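Local coordinates for putative alpha/beta hydrolase fold protein (Candidatus Nitrososphaera gargensis, PDB 5A62) that probably hydrolyses carboxylic esters as a carboxylesterase of the alpha/beta hydrolase fold, at residues Lys68-Asp76 with Ala190-Ile198; Asn123-Asp133 with Val223-Glu234. All coordinates share one frame; numbering follows the deposited sequence.

Contact 1: residues Lys68-Asp76 with Ala190-Ile198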
loop_
_atom_site.group_PDB
_atom_site.type_symbol
_atom_site.label_atom_id
_atom_site.label_comp_id
_atom_site.label_asym_id
_atom_site.label_seq_id
_atom_site.Cartn_x
_atom_site.Cartn_y
_atom_site.Cartn_z
ATOM N N LYS A 68 -13.402 -5.193 -7.362
ATOM C CA LYS A 68 -12.603 -5.971 -8.263
ATOM C C LYS A 68 -11.250 -6.260 -7.682
ATOM O O LYS A 68 -10.586 -7.201 -8.123
ATOM C CB LYS A 68 -12.429 -5.141 -9.576
ATOM C CG LYS A 68 -13.646 -5.109 -10.505
ATOM C CD LYS A 68 -13.359 -4.472 -11.850
ATOM C CE LYS A 68 -14.652 -4.350 -12.644
ATOM N NZ LYS A 68 -14.360 -3.592 -13.871
ATOM N N THR A 69 -10.757 -5.390 -6.816
ATOM C CA THR A 69 -9.384 -5.512 -6.284
ATOM C C THR A 69 -9.440 -5.592 -4.792
ATOM O O THR A 69 -10.513 -5.384 -4.169
ATOM C CB THR A 69 -8.547 -4.272 -6.638
ATOM O OG1 THR A 69 -9.074 -3.129 -5.922
ATOM C CG2 THR A 69 -8.558 -4.040 -8.100
ATOM N N GLY A 70 -8.338 -5.897 -4.152
ATOM C CA GLY A 70 -8.243 -5.946 -2.754
ATOM C C GLY A 70 -7.188 -5.033 -2.128
ATOM O O GLY A 70 -6.856 -5.174 -0.945
ATOM N N ALA A 71 -6.690 -4.118 -2.935
ATOM C CA ALA A 71 -5.698 -3.111 -2.546
ATOM C C ALA A 71 -6.072 -1.848 -3.201
ATOM O O ALA A 71 -6.636 -1.869 -4.300
ATOM C CB ALA A 71 -4.279 -3.492 -2.973
ATOM N N TYR A 72 -5.657 -0.737 -2.605
ATOM C CA TYR A 72 -5.980 0.577 -3.174
ATOM C C TYR A 72 -5.122 1.614 -2.536
ATOM O O TYR A 72 -4.398 1.345 -1.552
ATOM C CB TYR A 72 -7.442 0.896 -2.953
ATOM C CG TYR A 72 -7.918 0.855 -1.522
ATOM C CD1 TYR A 72 -7.580 1.869 -0.649
ATOM C CD2 TYR A 72 -8.531 -0.267 -0.979
ATOM C CE1 TYR A 72 -7.925 1.830 0.658
ATOM C CE2 TYR A 72 -8.920 -0.313 0.360
ATOM C CZ TYR A 72 -8.601 0.755 1.187
ATOM O OH TYR A 72 -8.962 0.755 2.509
ATOM N N THR A 73 -5.157 2.816 -3.052
ATOM C CA THR A 73 -4.437 3.966 -2.490
ATOM C C THR A 73 -5.439 4.860 -1.822
ATOM O O THR A 73 -6.673 4.773 -2.006
ATOM C CB THR A 73 -3.699 4.773 -3.528
ATOM O OG1 THR A 73 -4.657 5.375 -4.435
ATOM C CG2 THR A 73 -2.740 3.894 -4.297
ATOM N N MET A 74 -4.949 5.803 -1.028
ATOM C CA MET A 74 -5.828 6.799 -0.472
ATOM C C MET A 74 -6.633 7.514 -1.532
ATOM O O MET A 74 -7.809 7.824 -1.304
ATOM C CB MET A 74 -5.052 7.853 0.329
ATOM C CG MET A 74 -4.422 7.431 1.643
ATOM S SD MET A 74 -5.504 6.538 2.762
ATOM C CE MET A 74 -6.671 7.785 3.038
ATOM N N GLN A 75 -6.036 7.793 -2.674
ATOM C CA GLN A 75 -6.803 8.427 -3.741
ATOM C C GLN A 75 -8.037 7.714 -4.124
ATOM O O GLN A 75 -9.075 8.309 -4.413
ATOM C CB GLN A 75 -5.900 8.661 -4.935
ATOM C CG GLN A 75 -6.572 9.468 -6.019
ATOM C CD GLN A 75 -6.910 10.859 -5.537
ATOM O OE1 GLN A 75 -6.073 11.522 -4.896
ATOM N NE2 GLN A 75 -8.120 11.299 -5.802
ATOM N N ASP A 76 -8.002 6.379 -4.100
ATOM C CA ASP A 76 -9.168 5.577 -4.378
ATOM C C ASP A 76 -10.271 5.826 -3.366
ATOM O O ASP A 76 -11.426 5.865 -3.733
ATOM C CB ASP A 76 -8.804 4.114 -4.470
ATOM C CG ASP A 76 -7.916 3.840 -5.647
ATOM O OD1 ASP A 76 -8.315 4.172 -6.802
ATOM O OD2 ASP A 76 -6.824 3.240 -5.469
ATOM N N ALA A 190 -6.163 -4.046 3.753
ATOM C CA ALA A 190 -6.026 -3.066 2.712
ATOM C C ALA A 190 -5.981 -1.658 3.267
ATOM O O ALA A 190 -5.254 -0.809 2.750
ATOM C CB ALA A 190 -7.131 -3.155 1.750
ATOM N N ALA A 191 -6.754 -1.338 4.267
ATOM C CA ALA A 191 -6.813 0.012 4.792
ATOM C C ALA A 191 -5.485 0.379 5.441
ATOM O O ALA A 191 -4.974 1.486 5.282
ATOM C CB ALA A 191 -7.979 0.192 5.704
ATOM N N THR A 192 -4.976 -0.556 6.222
ATOM C CA THR A 192 -3.710 -0.297 6.864
ATOM C C THR A 192 -2.556 -0.113 5.844
ATOM O O THR A 192 -1.662 0.723 5.970
ATOM C CB THR A 192 -3.356 -1.294 7.946
ATOM O OG1 THR A 192 -3.165 -2.581 7.375
ATOM C CG2 THR A 192 -4.347 -1.326 9.060
ATOM N N VAL A 193 -2.559 -0.930 4.801
ATOM C CA VAL A 193 -1.572 -0.787 3.736
ATOM C C VAL A 193 -1.738 0.614 3.060
ATOM O O VAL A 193 -0.773 1.267 2.706
ATOM C CB VAL A 193 -1.671 -1.955 2.746
ATOM C CG1 VAL A 193 -0.881 -1.655 1.482
ATOM C CG2 VAL A 193 -1.228 -3.246 3.409
ATOM N N ALA A 194 -2.985 1.024 2.829
ATOM C CA ALA A 194 -3.258 2.286 2.171
ATOM C C ALA A 194 -2.649 3.460 2.900
ATOM O O ALA A 194 -2.411 4.512 2.301
ATOM C CB ALA A 194 -4.724 2.492 1.945
ATOM N N LEU A 195 -2.449 3.330 4.197
ATOM C CA LEU A 195 -1.848 4.457 4.933
ATOM C C LEU A 195 -0.501 4.835 4.384
ATOM O O LEU A 195 -0.082 5.980 4.529
ATOM C CB LEU A 195 -1.741 4.124 6.437
ATOM C CG LEU A 195 -3.105 3.871 7.111
ATOM C CD1 LEU A 195 -2.856 3.478 8.532
ATOM C CD2 LEU A 195 -4.018 5.061 7.006
ATOM N N TYR A 196 0.233 3.918 3.817
ATOM C CA TYR A 196 1.537 4.249 3.192
ATOM C C TYR A 196 1.452 5.094 1.956
ATOM O O TYR A 196 2.436 5.634 1.460
ATOM C CB TYR A 196 2.284 2.968 2.808
ATOM C CG TYR A 196 2.830 2.184 3.972
ATOM C CD1 TYR A 196 4.103 2.456 4.433
ATOM C CD2 TYR A 196 2.155 1.145 4.565
ATOM C CE1 TYR A 196 4.624 1.771 5.500
ATOM C CE2 TYR A 196 2.722 0.433 5.591
ATOM C CZ TYR A 196 3.954 0.764 6.057
ATOM O OH TYR A 196 4.504 0.030 7.117
ATOM N N THR A 197 0.240 5.213 1.399
ATOM C CA THR A 197 0.024 5.895 0.122
ATOM C C THR A 197 -0.470 7.303 0.302
ATOM O O THR A 197 -0.790 7.972 -0.709
ATOM C CB THR A 197 -0.945 5.122 -0.793
ATOM O OG1 THR A 197 -2.269 5.242 -0.264
ATOM C CG2 THR A 197 -0.581 3.694 -0.856
ATOM N N ILE A 198 -0.494 7.822 1.537
ATOM C CA ILE A 198 -0.905 9.238 1.755
ATOM C C ILE A 198 0.168 10.132 1.096
ATOM O O ILE A 198 1.358 9.898 1.375
ATOM C CB ILE A 198 -0.936 9.538 3.220
ATOM C CG1 ILE A 198 -2.005 8.702 3.940
ATOM C CG2 ILE A 198 -1.150 11.010 3.456
ATOM C CD1 ILE A 198 -1.815 8.724 5.450
HETATM O O HOH W 1 -4.337 -1.036 0.047
HETATM O O HOH W 2 -3.017 8.195 -2.612
#
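The hydroxyl of T197 accepts a hydrogen bond from the backbone N of M74, OG1 to N 2.8 Å at 160°, where the start of helix 74-87 meets the chain that follows from helix 185-194. This joins the first turn of helix 74-87 to the helical region between strands 116-122 and 212-218 of the alpha/beta hydrolase fold. T197 suits this place because OG1, between its backbone N and carbonyl carbon (chi1 72°), also donates to A194 O in the carbonyl plane. T73 is the N-cap residue, and D76, three residues on, takes its N-H on the anti lone pair of OD2 (T73 N to D76 OD2 3.0 Å), one half of a capping box.

Packing is tight around small residues. Alanines let Y72 lie close to the helix: Y72 CE1 is 3.5 Å from A194 CB, Y72 CE2 is 3.6 Å from A190 CB, and the phenol OH ends against A191. M74, bent at chi2 and chi3, lays CG 3.6 Å from I198 CG1, and helix 100-111 packs against the methionine.

Beyond the alanines, backbone is joined to backbone through water: water 1 links Y72 N to A190 O, and water 2 links Q75 N to T197 O. F138 and Y196 of the second subunit cover T73 and T197. Chemically, the T197 hydroxyl, the D76 carboxylate and two bridging waters meet the backbone groups at this helix start.

Contact 2: residues Asn123-Asp133 with Val223-Glu234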
loop_
_atom_site.group_PDB
_atom_site.type_symbol
_atom_site.label_atom_id
_atom_site.label_comp_id
_atom_site.label_asym_id
_atom_site.label_seq_id
_atom_site.Cartn_x
_atom_site.Cartn_y
_atom_site.Cartn_z
ATOM N N ASN A 123 -8.713 12.804 15.984
ATOM C CA ASN A 123 -7.520 11.981 15.926
ATOM C C ASN A 123 -7.186 11.607 14.505
ATOM O O ASN A 123 -6.958 10.435 14.209
ATOM C CB ASN A 123 -7.718 10.707 16.798
ATOM C CG ASN A 123 -7.809 11.019 18.279
ATOM O OD1 ASN A 123 -7.211 12.000 18.761
ATOM N ND2 ASN A 123 -8.558 10.179 18.986
ATOM N N GLY A 124 -7.077 12.609 13.695
ATOM C CA GLY A 124 -6.655 12.514 12.330
ATOM C C GLY A 124 -5.836 13.696 11.924
ATOM O O GLY A 124 -5.755 14.684 12.658
ATOM N N SER A 125 -5.150 13.599 10.811
ATOM C CA SER A 125 -4.431 14.750 10.295
ATOM C C SER A 125 -4.220 14.610 8.806
ATOM O O SER A 125 -4.398 13.517 8.257
ATOM C CB SER A 125 -3.067 14.826 10.980
ATOM O OG SER A 125 -2.060 14.061 10.328
ATOM N N PRO A 126 -3.749 15.648 8.137
ATOM C CA PRO A 126 -3.383 15.578 6.733
ATOM C C PRO A 126 -1.971 15.036 6.485
ATOM O O PRO A 126 -1.574 14.914 5.350
ATOM C CB PRO A 126 -3.443 17.039 6.280
ATOM C CG PRO A 126 -3.272 17.808 7.531
ATOM C CD PRO A 126 -3.697 17.014 8.684
ATOM N N LYS A 127 -1.203 14.721 7.510
ATOM C CA LYS A 127 0.168 14.340 7.331
ATOM C C LYS A 127 0.353 12.864 6.997
ATOM O O LYS A 127 -0.425 11.984 7.399
ATOM C CB LYS A 127 0.938 14.658 8.612
ATOM C CG LYS A 127 0.997 16.167 8.757
ATOM C CD LYS A 127 2.212 16.710 9.465
ATOM C CE LYS A 127 3.490 16.282 8.784
ATOM N NZ LYS A 127 4.657 16.948 9.406
ATOM N N LYS A 128 1.416 12.615 6.267
ATOM C CA LYS A 128 1.932 11.273 6.145
ATOM C C LYS A 128 2.464 10.807 7.472
ATOM O O LYS A 128 2.970 11.585 8.308
ATOM C CB LYS A 128 3.113 11.242 5.177
ATOM C CG LYS A 128 2.810 11.164 3.763
ATOM C CD LYS A 128 4.093 10.711 2.960
ATOM C CE LYS A 128 4.463 9.229 2.813
ATOM N NZ LYS A 128 3.352 8.274 2.421
ATOM N N PHE A 129 2.418 9.516 7.691
ATOM C CA PHE A 129 3.008 8.914 8.881
ATOM C C PHE A 129 4.506 8.748 8.706
ATOM O O PHE A 129 5.010 8.598 7.616
ATOM C CB PHE A 129 2.403 7.549 9.163
ATOM C CG PHE A 129 0.952 7.631 9.555
ATOM C CD1 PHE A 129 0.559 7.949 10.835
ATOM C CD2 PHE A 129 -0.045 7.420 8.594
ATOM C CE1 PHE A 129 -0.776 8.067 11.167
ATOM C CE2 PHE A 129 -1.383 7.518 8.918
ATOM C CZ PHE A 129 -1.757 7.850 10.199
ATOM N N GLN A 130 5.191 8.767 9.826
ATOM C CA GLN A 130 6.522 8.214 9.846
ATOM C C GLN A 130 6.428 6.694 9.831
ATOM O O GLN A 130 5.497 6.078 10.340
ATOM C CB GLN A 130 7.247 8.720 11.106
ATOM C CG GLN A 130 7.578 10.228 11.079
ATOM C CD GLN A 130 8.386 10.673 9.843
ATOM O OE1 GLN A 130 7.909 11.402 8.971
ATOM N NE2 GLN A 130 9.625 10.200 9.758
ATOM N N GLU A 131 7.452 6.021 9.300
ATOM C CA GLU A 131 7.452 4.563 9.301
ATOM C C GLU A 131 7.234 3.996 10.682
ATOM O O GLU A 131 6.530 3.007 10.829
ATOM C CB GLU A 131 8.774 3.951 8.734
ATOM C CG GLU A 131 8.872 4.110 7.271
ATOM C CD GLU A 131 10.138 3.471 6.686
ATOM O OE1 GLU A 131 10.721 2.542 7.287
ATOM O OE2 GLU A 131 10.422 3.962 5.641
ATOM N N LYS A 132 7.871 4.574 11.714
ATOM C CA LYS A 132 7.735 4.063 13.023
ATOM C C LYS A 132 6.273 4.083 13.497
ATOM O O LYS A 132 5.861 3.218 14.231
ATOM C CB LYS A 132 8.656 4.857 13.987
ATOM C CG LYS A 132 8.186 6.277 14.166
ATOM C CD LYS A 132 8.934 7.120 15.196
ATOM C CE LYS A 132 8.322 8.527 15.141
ATOM N NZ LYS A 132 8.742 9.432 16.267
ATOM N N ASP A 133 5.490 5.034 13.005
ATOM C CA ASP A 133 4.064 5.149 13.396
ATOM C C ASP A 133 3.234 3.962 12.897
ATOM O O ASP A 133 2.183 3.629 13.475
ATOM C CB ASP A 133 3.453 6.407 12.813
ATOM C CG ASP A 133 4.113 7.705 13.262
ATOM O OD1 ASP A 133 4.678 7.717 14.404
ATOM O OD2 ASP A 133 4.040 8.661 12.474
ATOM N N VAL A 223 0.677 9.550 18.528
ATOM C CA VAL A 223 0.927 9.736 17.124
ATOM C C VAL A 223 0.158 10.934 16.610
ATOM O O VAL A 223 0.736 11.827 15.942
ATOM C CB VAL A 223 0.664 8.503 16.261
ATOM C CG1 VAL A 223 0.685 8.791 14.775
ATOM C CG2 VAL A 223 1.678 7.396 16.592
ATOM N N PHE A 224 -1.146 10.959 16.844
ATOM C CA PHE A 224 -1.923 12.096 16.310
ATOM C C PHE A 224 -1.671 13.375 17.012
ATOM O O PHE A 224 -1.729 14.417 16.396
ATOM C CB PHE A 224 -3.418 11.735 16.159
ATOM C CG PHE A 224 -3.629 10.797 15.017
ATOM C CD1 PHE A 224 -3.544 11.251 13.714
ATOM C CD2 PHE A 224 -3.809 9.465 15.229
ATOM C CE1 PHE A 224 -3.704 10.399 12.657
ATOM C CE2 PHE A 224 -3.987 8.595 14.172
ATOM C CZ PHE A 224 -3.935 9.072 12.878
ATOM N N MET A 225 -1.298 13.374 18.297
ATOM C CA MET A 225 -0.839 14.624 18.934
ATOM C C MET A 225 0.326 15.204 18.218
ATOM O O MET A 225 0.401 16.375 17.947
ATOM C CB MET A 225 -0.494 14.431 20.410
ATOM C CG MET A 225 -1.714 14.311 21.296
ATOM S SD MET A 225 -2.577 15.856 21.593
ATOM C CE MET A 225 -1.437 16.601 22.777
ATOM N N ARG A 226 1.282 14.345 17.893
ATOM C CA ARG A 226 2.491 14.808 17.246
ATOM C C ARG A 226 2.150 15.346 15.831
ATOM O O ARG A 226 2.576 16.441 15.408
ATOM C CB ARG A 226 3.520 13.712 17.163
ATOM C CG ARG A 226 4.863 14.256 16.674
ATOM C CD ARG A 226 5.838 13.143 16.278
ATOM N NE ARG A 226 5.506 12.650 14.946
ATOM C CZ ARG A 226 5.123 11.406 14.609
ATOM N NH1 ARG A 226 4.930 10.461 15.466
ATOM N NH2 ARG A 226 4.963 11.175 13.316
ATOM N N LEU A 227 1.387 14.580 15.048
ATOM C CA LEU A 227 1.044 15.013 13.720
ATOM C C LEU A 227 0.187 16.256 13.688
ATOM O O LEU A 227 0.404 17.074 12.805
ATOM C CB LEU A 227 0.398 13.849 12.976
ATOM C CG LEU A 227 1.241 12.624 12.690
ATOM C CD1 LEU A 227 0.394 11.527 12.068
ATOM C CD2 LEU A 227 2.421 12.902 11.826
ATOM N N ILE A 228 -0.765 16.393 14.585
ATOM C CA ILE A 228 -1.607 17.559 14.562
ATOM C C ILE A 228 -0.889 18.753 15.036
ATOM O O ILE A 228 -1.111 19.850 14.523
ATOM C CB ILE A 228 -2.954 17.289 15.251
ATOM C CG1 ILE A 228 -4.035 18.166 14.569
ATOM C CG2 ILE A 228 -2.866 17.362 16.747
ATOM C CD1 ILE A 228 -4.349 17.802 13.170
ATOM N N LYS A 229 0.033 18.620 15.968
ATOM C CA LYS A 229 0.872 19.739 16.372
ATOM C C LYS A 229 1.748 20.214 15.244
ATOM O O LYS A 229 1.912 21.423 14.965
ATOM C CB LYS A 229 1.661 19.373 17.618
ATOM C CG LYS A 229 0.752 19.485 18.830
ATOM C CD LYS A 229 1.465 19.272 20.159
ATOM C CE LYS A 229 1.309 17.840 20.652
ATOM N NZ LYS A 229 2.157 17.511 21.840
ATOM N N GLU A 230 2.278 19.265 14.451
ATOM C CA GLU A 230 3.037 19.617 13.284
ATOM C C GLU A 230 2.134 20.313 12.269
ATOM O O GLU A 230 2.513 21.297 11.619
ATOM C CB GLU A 230 3.718 18.370 12.665
ATOM C CG GLU A 230 4.782 17.730 13.542
ATOM C CD GLU A 230 5.286 16.338 13.097
ATOM O OE1 GLU A 230 4.895 15.860 12.007
ATOM O OE2 GLU A 230 6.097 15.725 13.864
ATOM N N THR A 231 0.916 19.835 12.120
ATOM C CA THR A 231 -0.032 20.412 11.200
ATOM C C THR A 231 -0.385 21.838 11.599
ATOM O O THR A 231 -0.411 22.705 10.703
ATOM C CB THR A 231 -1.307 19.564 11.142
ATOM O OG1 THR A 231 -0.957 18.237 10.668
ATOM C CG2 THR A 231 -2.296 20.130 10.139
ATOM N N LYS A 232 -0.559 22.071 12.888
ATOM C CA LYS A 232 -0.901 23.425 13.356
ATOM C C LYS A 232 0.236 24.377 13.097
ATOM O O LYS A 232 -0.017 25.557 12.782
ATOM C CB LYS A 232 -1.331 23.372 14.807
ATOM C CG LYS A 232 -1.570 24.719 15.500
ATOM C CD LYS A 232 -2.787 25.379 15.017
ATOM C CE LYS A 232 -3.011 26.673 15.850
ATOM N NZ LYS A 232 -4.204 27.410 15.527
ATOM N N GLU A 233 1.485 23.921 13.147
ATOM C CA GLU A 233 2.623 24.778 12.810
ATOM C C GLU A 233 2.518 25.279 11.401
ATOM O O GLU A 233 2.870 26.437 11.137
ATOM C CB GLU A 233 3.992 24.122 13.076
ATOM C CG GLU A 233 4.304 24.035 14.563
ATOM C CD GLU A 233 4.390 25.416 15.238
ATOM O OE1 GLU A 233 5.110 26.309 14.700
ATOM O OE2 GLU A 233 3.705 25.627 16.273
ATOM N N GLU A 234 2.001 24.430 10.492
ATOM C CA GLU A 234 1.963 24.664 9.059
ATOM C C GLU A 234 0.662 25.278 8.574
ATOM O O GLU A 234 0.635 25.933 7.532
ATOM C CB GLU A 234 2.156 23.366 8.301
ATOM C CG GLU A 234 3.568 22.772 8.460
ATOM C CD GLU A 234 3.570 21.276 8.074
ATOM O OE1 GLU A 234 3.436 20.967 6.849
ATOM O OE2 GLU A 234 3.674 20.389 8.986
#
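The loop after strand 116-122 runs past helix 222-234, with CA atoms 5.6 Å apart at N123 and F224 and 5.8 Å at S125 and I228, before the chain enters a short, weakly bonded helical turn at about 131-134. This joins the central sheet of the alpha/beta hydrolase fold to one of its flanking helices.

N123 O stands over the centre of one face of the F224 ring, 3.2 Å above its plane, and the flat ring suits the close passage of the backbone. F224 also touches S99 of a probable nucleophile elbow. The F129 ring brings CZ to 3.7 Å from F224 CZ, the planes 82° apart, while L227 CD1 and V223 CG1 pack against F129 as branched aliphatic partners. S125 OG accepts from K127 N, an ST turn, and lies against L227 CB. P126 sets CG and CD against T231 CG2 and OG1.

A network of charges runs alongside this packing, from buried D133 to partly exposed K127, R226, E230 and E234. K127, long enough to slide past T231, bends at chi3 and puts NZ 2.8 Å from E230 OE1, with a long bridge to E234. R226, whose CG lies anti to the backbone N (chi1 -171°), swings its guanidinium to D133, while a weak bond from NE to E230 OE2 ties the two bridges together. Aspartate is short enough to stay beside its own turn, where OD2 also takes the N-H of Q130 from above the carboxylate plane. The grip is end-on: R226 NH2 meets the syn lone pair of D133 OD2 at 2.8 Å and 176°, and R226 NH1 reaches D133 OD1 at 3.0 Å.

The centres of contact 1 and contact 2 lie about 19 Å apart, and their segments alternate along the chain: 68-76, 123-133, 190-198, 223-234. Each contact thus pairs an earlier segment with a much later one. Residues 123-133 open, and 190-198 lie late in, the helix-rich insertion between strands 116-122 and 212-218, the place where this fold usually carries its cap. The two contacts meet directly where K128 NZ probably hydrogen-bonds I198 O and I198 packs on F129. Helix 100-111, which follows the probable nucleophile elbow, touches M74 of contact 1 and P126 and F129 of contact 2. Both contacts also touch the second subunit.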